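Local coordinates for uncharacterized protein (Mycobacterium tuberculosis, PDB 6Y56) that is a nucleotidyltransferase toxin of a toxin-antitoxin system that probably blocks growth by modifying, and so inactivating, tRNA acceptor stems, at residues A[163-175]-A[198-211]. Numbering follows the deposited sequence.
Sequences EAEACAEKLARYR and LVRRLWVLKVWGDV
Helix 163-174 packs on helix 196-212 through a seam of small residues, Ala164, Ala168 and Ala172, in a buried contact within the helical part of this AbiEii-family nucleotidyltransferase. The short segments run in the same general direction, 49° apart, with axes 8.2 Å apart at their closest approach. At Ala168 the approach is tight: its CB lies 3.5 Å from Leu202 CB and close against the backbone N of Trp203. Knobs-into-holes packing flanks this point. Val199 fits among Ala164, Cys167, Ala168 and Leu171, its CG1 meeting Leu171 CD1 at 3.7 Å, while Ala172 sits among Trp203, Lys206, Val207 and Asp210. Trp203 turns its pyrrole edge to the partner helix, CD1 against Leu171 CB (3.4 Å), and its NE1 makes a weak, bent hydrogen bond to Leu171 O (3.2 Å, 135°). Along one border, Lys206 bends at chi2 (-81°) and then extends, bringing NZ between two carboxylates one helical turn apart. Lys206 NZ donates to the anti lone pairs of Glu165 OE2 and Glu169 OE2, each at 2.8 Å, in a salt-bridge network. Glu165 OE2 also accepts from Ala134 N, and Glu169 OE1 pairs with Lys49. Beside Ala172, a water donates to both Ala172 O and Asp210 OD2, while Asp210 OD1 pairs with Arg131. The small alanines allow the close approach of the helices, and the paired carboxylates probably favour a charged Lys206 at the border of the contact.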
loop_
_atom_site.group_PDB
_atom_site.type_symbol
_atom_site.label_atom_id
_atom_site.label_comp_id
_atom_site.label_asym_id
_atom_site.label_seq_id
_atom_site.Cartn_x
_atom_site.Cartn_y
_atom_site.Cartn_z
ATOM N N GLU A 163 10.341 3.001 -3.940
ATOM C CA GLU A 163 10.312 3.076 -2.487
ATOM C C GLU A 163 10.150 4.510 -1.982
ATOM O O GLU A 163 9.429 4.741 -1.009
ATOM C CB GLU A 163 11.549 2.410 -1.891
ATOM C CG GLU A 163 11.446 2.301 -0.395
ATOM C CD GLU A 163 12.499 1.412 0.220
ATOM O OE1 GLU A 163 13.057 0.551 -0.497
ATOM O OE2 GLU A 163 12.743 1.569 1.436
ATOM N N ALA A 164 10.809 5.481 -2.618
ATOM C CA ALA A 164 10.652 6.873 -2.192
ATOM C C ALA A 164 9.214 7.335 -2.367
ATOM O O ALA A 164 8.693 8.104 -1.547
ATOM C CB ALA A 164 11.575 7.778 -3.002
ATOM N N GLU A 165 8.562 6.893 -3.448
ATOM C CA GLU A 165 7.177 7.271 -3.689
ATOM C C GLU A 165 6.229 6.562 -2.724
ATOM O O GLU A 165 5.244 7.152 -2.278
ATOM C CB GLU A 165 6.807 7.011 -5.149
ATOM C CG GLU A 165 5.430 7.521 -5.519
ATOM C CD GLU A 165 5.274 7.782 -6.997
ATOM O OE1 GLU A 165 6.091 7.271 -7.800
ATOM O OE2 GLU A 165 4.326 8.498 -7.366
ATOM N N ALA A 166 6.501 5.297 -2.398
ATOM C CA ALA A 166 5.672 4.606 -1.414
ATOM C C ALA A 166 5.725 5.313 -0.066
ATOM O O ALA A 166 4.697 5.476 0.607
ATOM C CB ALA A 166 6.143 3.157 -1.266
ATOM N N CYS A 167 6.918 5.764 0.331
ATOM C CA CYS A 167 7.050 6.478 1.590
ATOM C C CYS A 167 6.302 7.810 1.534
ATOM O O CYS A 167 5.557 8.151 2.465
ATOM C CB CYS A 167 8.531 6.672 1.900
ATOM S SG CYS A 167 8.851 7.328 3.540
ATOM N N ALA A 168 6.431 8.543 0.422
ATOM C CA ALA A 168 5.714 9.809 0.277
ATOM C C ALA A 168 4.201 9.604 0.324
ATOM O O ALA A 168 3.482 10.406 0.931
ATOM C CB ALA A 168 6.133 10.507 -1.020
ATOM N N GLU A 169 3.697 8.532 -0.305
ATOM C CA GLU A 169 2.265 8.257 -0.250
ATOM C C GLU A 169 1.816 7.934 1.169
ATOM O O GLU A 169 0.741 8.369 1.606
ATOM C CB GLU A 169 1.907 7.117 -1.205
ATOM C CG GLU A 169 1.976 7.524 -2.666
ATOM C CD GLU A 169 1.101 6.686 -3.576
ATOM O OE1 GLU A 169 0.605 5.623 -3.145
ATOM O OE2 GLU A 169 0.924 7.096 -4.736
ATOM N N LYS A 170 2.627 7.188 1.914
ATOM C CA LYS A 170 2.273 6.888 3.298
ATOM C C LYS A 170 2.220 8.154 4.128
ATOM O O LYS A 170 1.287 8.354 4.915
ATOM C CB LYS A 170 3.286 5.916 3.900
ATOM C CG LYS A 170 3.105 4.468 3.496
ATOM C CD LYS A 170 1.928 3.848 4.232
ATOM C CE LYS A 170 1.606 2.500 3.641
ATOM N NZ LYS A 170 0.524 1.869 4.423
ATOM N N LEU A 171 3.196 9.039 3.939
ATOM C CA LEU A 171 3.212 10.297 4.671
ATOM C C LEU A 171 2.048 11.194 4.278
ATOM O O LEU A 171 1.545 11.970 5.104
ATOM C CB LEU A 171 4.531 11.013 4.396
ATOM C CG LEU A 171 5.785 10.371 4.981
ATOM C CD1 LEU A 171 7.050 10.966 4.360
ATOM C CD2 LEU A 171 5.771 10.518 6.502
ATOM N N ALA A 172 1.636 11.130 3.013
ATOM C CA ALA A 172 0.513 11.940 2.561
ATOM C C ALA A 172 -0.784 11.513 3.232
ATOM O O ALA A 172 -1.612 12.356 3.586
ATOM C CB ALA A 172 0.394 11.866 1.037
ATOM N N ARG A 173 -0.987 10.220 3.416
ATOM C CA ARG A 173 -2.182 9.802 4.142
ATOM C C ARG A 173 -2.050 10.068 5.635
ATOM O O ARG A 173 -3.015 10.506 6.276
ATOM C CB ARG A 173 -2.472 8.333 3.893
ATOM C CG ARG A 173 -3.708 7.879 4.664
ATOM C CD ARG A 173 -4.378 6.706 3.990
ATOM N NE ARG A 173 -3.604 5.489 4.180
ATOM C CZ ARG A 173 -3.812 4.366 3.505
ATOM N NH1 ARG A 173 -4.763 4.318 2.581
ATOM N NH2 ARG A 173 -3.064 3.299 3.747
ATOM N N TYR A 174 -0.865 9.809 6.199
ATOM C CA TYR A 174 -0.619 10.059 7.617
ATOM C C TYR A 174 -0.923 11.501 7.979
ATOM O O TYR A 174 -1.401 11.781 9.086
ATOM C CB TYR A 174 0.848 9.735 7.893
ATOM C CG TYR A 174 1.264 9.549 9.330
ATOM C CD1 TYR A 174 0.932 8.402 10.038
ATOM C CD2 TYR A 174 2.063 10.493 9.954
ATOM C CE1 TYR A 174 1.358 8.228 11.351
ATOM C CE2 TYR A 174 2.492 10.329 11.251
ATOM C CZ TYR A 174 2.137 9.204 11.940
ATOM O OH TYR A 174 2.576 9.062 13.241
ATOM N N ARG A 175 -0.668 12.422 7.054
ATOM C CA ARG A 175 -0.926 13.832 7.276
ATOM C C ARG A 175 -2.413 14.114 7.455
ATOM O O ARG A 175 -2.785 15.110 8.097
ATOM C CB ARG A 175 -0.358 14.574 6.073
ATOM C CG ARG A 175 -0.608 16.017 6.047
ATOM C CD ARG A 175 -1.864 16.377 5.282
ATOM N NE ARG A 175 -2.158 17.721 5.687
ATOM C CZ ARG A 175 -3.065 18.507 5.139
ATOM N NH1 ARG A 175 -3.204 19.733 5.610
ATOM N NH2 ARG A 175 -3.809 18.086 4.119
ATOM N N LEU A 198 14.017 13.764 -1.929
ATOM C CA LEU A 198 13.031 13.250 -2.871
ATOM C C LEU A 198 11.730 12.870 -2.173
ATOM O O LEU A 198 10.643 13.201 -2.666
ATOM C CB LEU A 198 13.632 12.057 -3.610
ATOM C CG LEU A 198 12.693 11.332 -4.571
ATOM C CD1 LEU A 198 12.198 12.228 -5.698
ATOM C CD2 LEU A 198 13.444 10.136 -5.138
ATOM N N VAL A 199 11.824 12.199 -1.020
ATOM C CA VAL A 199 10.628 11.858 -0.253
ATOM C C VAL A 199 9.889 13.123 0.169
ATOM O O VAL A 199 8.659 13.216 0.044
ATOM C CB VAL A 199 10.977 10.962 0.950
ATOM C CG1 VAL A 199 9.772 10.849 1.887
ATOM C CG2 VAL A 199 11.368 9.584 0.474
ATOM N N ARG A 200 10.621 14.139 0.628
ATOM C CA ARG A 200 9.975 15.368 1.070
ATOM C C ARG A 200 9.299 16.084 -0.091
ATOM O O ARG A 200 8.164 16.566 0.042
ATOM C CB ARG A 200 11.017 16.268 1.728
ATOM C CG ARG A 200 10.493 17.613 2.216
ATOM C CD ARG A 200 11.574 18.408 2.960
ATOM N NE ARG A 200 12.748 18.610 2.124
ATOM C CZ ARG A 200 13.995 18.295 2.459
ATOM N NH1 ARG A 200 14.293 17.786 3.646
ATOM N NH2 ARG A 200 14.967 18.521 1.590
ATOM N N ARG A 201 9.985 16.172 -1.234
ATOM C CA ARG A 201 9.412 16.802 -2.419
ATOM C C ARG A 201 8.163 16.066 -2.875
ATOM O O ARG A 201 7.113 16.682 -3.101
ATOM C CB ARG A 201 10.467 16.866 -3.531
ATOM C CG ARG A 201 9.961 17.322 -4.901
ATOM C CD ARG A 201 9.335 18.702 -4.854
ATOM N NE ARG A 201 10.254 19.730 -4.368
ATOM C CZ ARG A 201 10.910 20.588 -5.147
ATOM N NH1 ARG A 201 11.697 21.506 -4.599
ATOM N NH2 ARG A 201 10.773 20.536 -6.466
ATOM N N LEU A 202 8.250 14.744 -2.983
ATOM C CA LEU A 202 7.102 13.956 -3.418
ATOM C C LEU A 202 5.947 14.072 -2.434
ATOM O O LEU A 202 4.786 14.112 -2.851
ATOM C CB LEU A 202 7.504 12.493 -3.590
ATOM C CG LEU A 202 8.306 12.168 -4.841
ATOM C CD1 LEU A 202 8.800 10.735 -4.751
ATOM C CD2 LEU A 202 7.427 12.359 -6.059
ATOM N N TRP A 203 6.241 14.104 -1.128
ATOM C CA TRP A 203 5.194 14.259 -0.118
ATOM C C TRP A 203 4.392 15.532 -0.359
ATOM O O TRP A 203 3.157 15.510 -0.402
ATOM C CB TRP A 203 5.829 14.274 1.276
ATOM C CG TRP A 203 4.894 14.567 2.408
ATOM C CD1 TRP A 203 3.757 13.891 2.735
ATOM C CD2 TRP A 203 5.035 15.609 3.375
ATOM N NE1 TRP A 203 3.191 14.444 3.858
ATOM C CE2 TRP A 203 3.952 15.504 4.269
ATOM C CE3 TRP A 203 5.974 16.621 3.571
ATOM C CZ2 TRP A 203 3.779 16.376 5.350
ATOM C CZ3 TRP A 203 5.808 17.479 4.636
ATOM C CH2 TRP A 203 4.714 17.351 5.514
ATOM N N VAL A 204 5.083 16.654 -0.551
ATOM C CA VAL A 204 4.384 17.913 -0.783
ATOM C C VAL A 204 3.536 17.834 -2.045
ATOM O O VAL A 204 2.390 18.295 -2.068
ATOM C CB VAL A 204 5.383 19.085 -0.837
ATOM C CG1 VAL A 204 4.675 20.387 -1.240
ATOM C CG2 VAL A 204 6.066 19.236 0.501
ATOM N N LEU A 205 4.088 17.260 -3.120
ATOM C CA LEU A 205 3.355 17.178 -4.381
ATOM C C LEU A 205 2.163 16.237 -4.269
ATOM O O LEU A 205 1.107 16.498 -4.862
ATOM C CB LEU A 205 4.287 16.739 -5.513
ATOM C CG LEU A 205 5.461 17.681 -5.786
ATOM C CD1 LEU A 205 6.423 17.101 -6.807
ATOM C CD2 LEU A 205 5.001 19.059 -6.246
ATOM N N LYS A 206 2.296 15.154 -3.500
ATOM C CA LYS A 206 1.170 14.240 -3.323
ATOM C C LYS A 206 0.058 14.907 -2.531
ATOM O O LYS A 206 -1.119 14.796 -2.895
ATOM C CB LYS A 206 1.614 12.972 -2.596
ATOM C CG LYS A 206 2.534 12.065 -3.397
ATOM C CD LYS A 206 1.794 11.177 -4.387
ATOM C CE LYS A 206 2.782 10.288 -5.136
ATOM N NZ LYS A 206 2.064 9.320 -6.001
ATOM N N VAL A 207 0.411 15.603 -1.445
ATOM C CA VAL A 207 -0.603 16.291 -0.652
ATOM C C VAL A 207 -1.293 17.370 -1.476
ATOM O O VAL A 207 -2.517 17.552 -1.387
ATOM C CB VAL A 207 0.005 16.858 0.643
ATOM C CG1 VAL A 207 -1.041 17.718 1.359
ATOM C CG2 VAL A 207 0.483 15.731 1.553
ATOM N N TRP A 208 -0.533 18.096 -2.300
ATOM C CA TRP A 208 -1.157 19.106 -3.153
ATOM C C TRP A 208 -2.266 18.487 -3.993
ATOM O O TRP A 208 -3.386 19.004 -4.050
ATOM C CB TRP A 208 -0.100 19.752 -4.056
ATOM C CG TRP A 208 -0.596 20.983 -4.799
ATOM C CD1 TRP A 208 -0.392 22.283 -4.451
ATOM C CD2 TRP A 208 -1.367 21.010 -6.011
ATOM N NE1 TRP A 208 -0.997 23.126 -5.364
ATOM C CE2 TRP A 208 -1.598 22.364 -6.331
ATOM C CE3 TRP A 208 -1.884 20.017 -6.856
ATOM C CZ2 TRP A 208 -2.322 22.749 -7.459
ATOM C CZ3 TRP A 208 -2.608 20.407 -7.978
ATOM C CH2 TRP A 208 -2.819 21.761 -8.262
ATOM N N GLY A 209 -1.986 17.363 -4.642
ATOM C CA GLY A 209 -3.020 16.715 -5.432
ATOM C C GLY A 209 -4.159 16.172 -4.586
ATOM O O GLY A 209 -5.328 16.268 -4.972
ATOM N N ASP A 210 -3.842 15.611 -3.418
ATOM C CA ASP A 210 -4.869 15.074 -2.533
ATOM C C ASP A 210 -5.860 16.152 -2.119
ATOM O O ASP A 210 -7.079 15.921 -2.123
ATOM C CB ASP A 210 -4.219 14.496 -1.279
ATOM C CG ASP A 210 -3.437 13.216 -1.539
ATOM O OD1 ASP A 210 -3.582 12.614 -2.621
ATOM O OD2 ASP A 210 -2.676 12.825 -0.625
ATOM N N VAL A 211 -5.355 17.334 -1.766
ATOM C CA VAL A 211 -6.196 18.437 -1.312
ATOM C C VAL A 211 -6.892 19.107 -2.490
ATOM O O VAL A 211 -8.115 19.272 -2.490
ATOM C CB VAL A 211 -5.352 19.443 -0.505
ATOM C CG1 VAL A 211 -6.164 20.708 -0.180
ATOM C CG2 VAL A 211 -4.845 18.802 0.773
HETATM O O HOH W 1 -3.110 13.712 1.845
#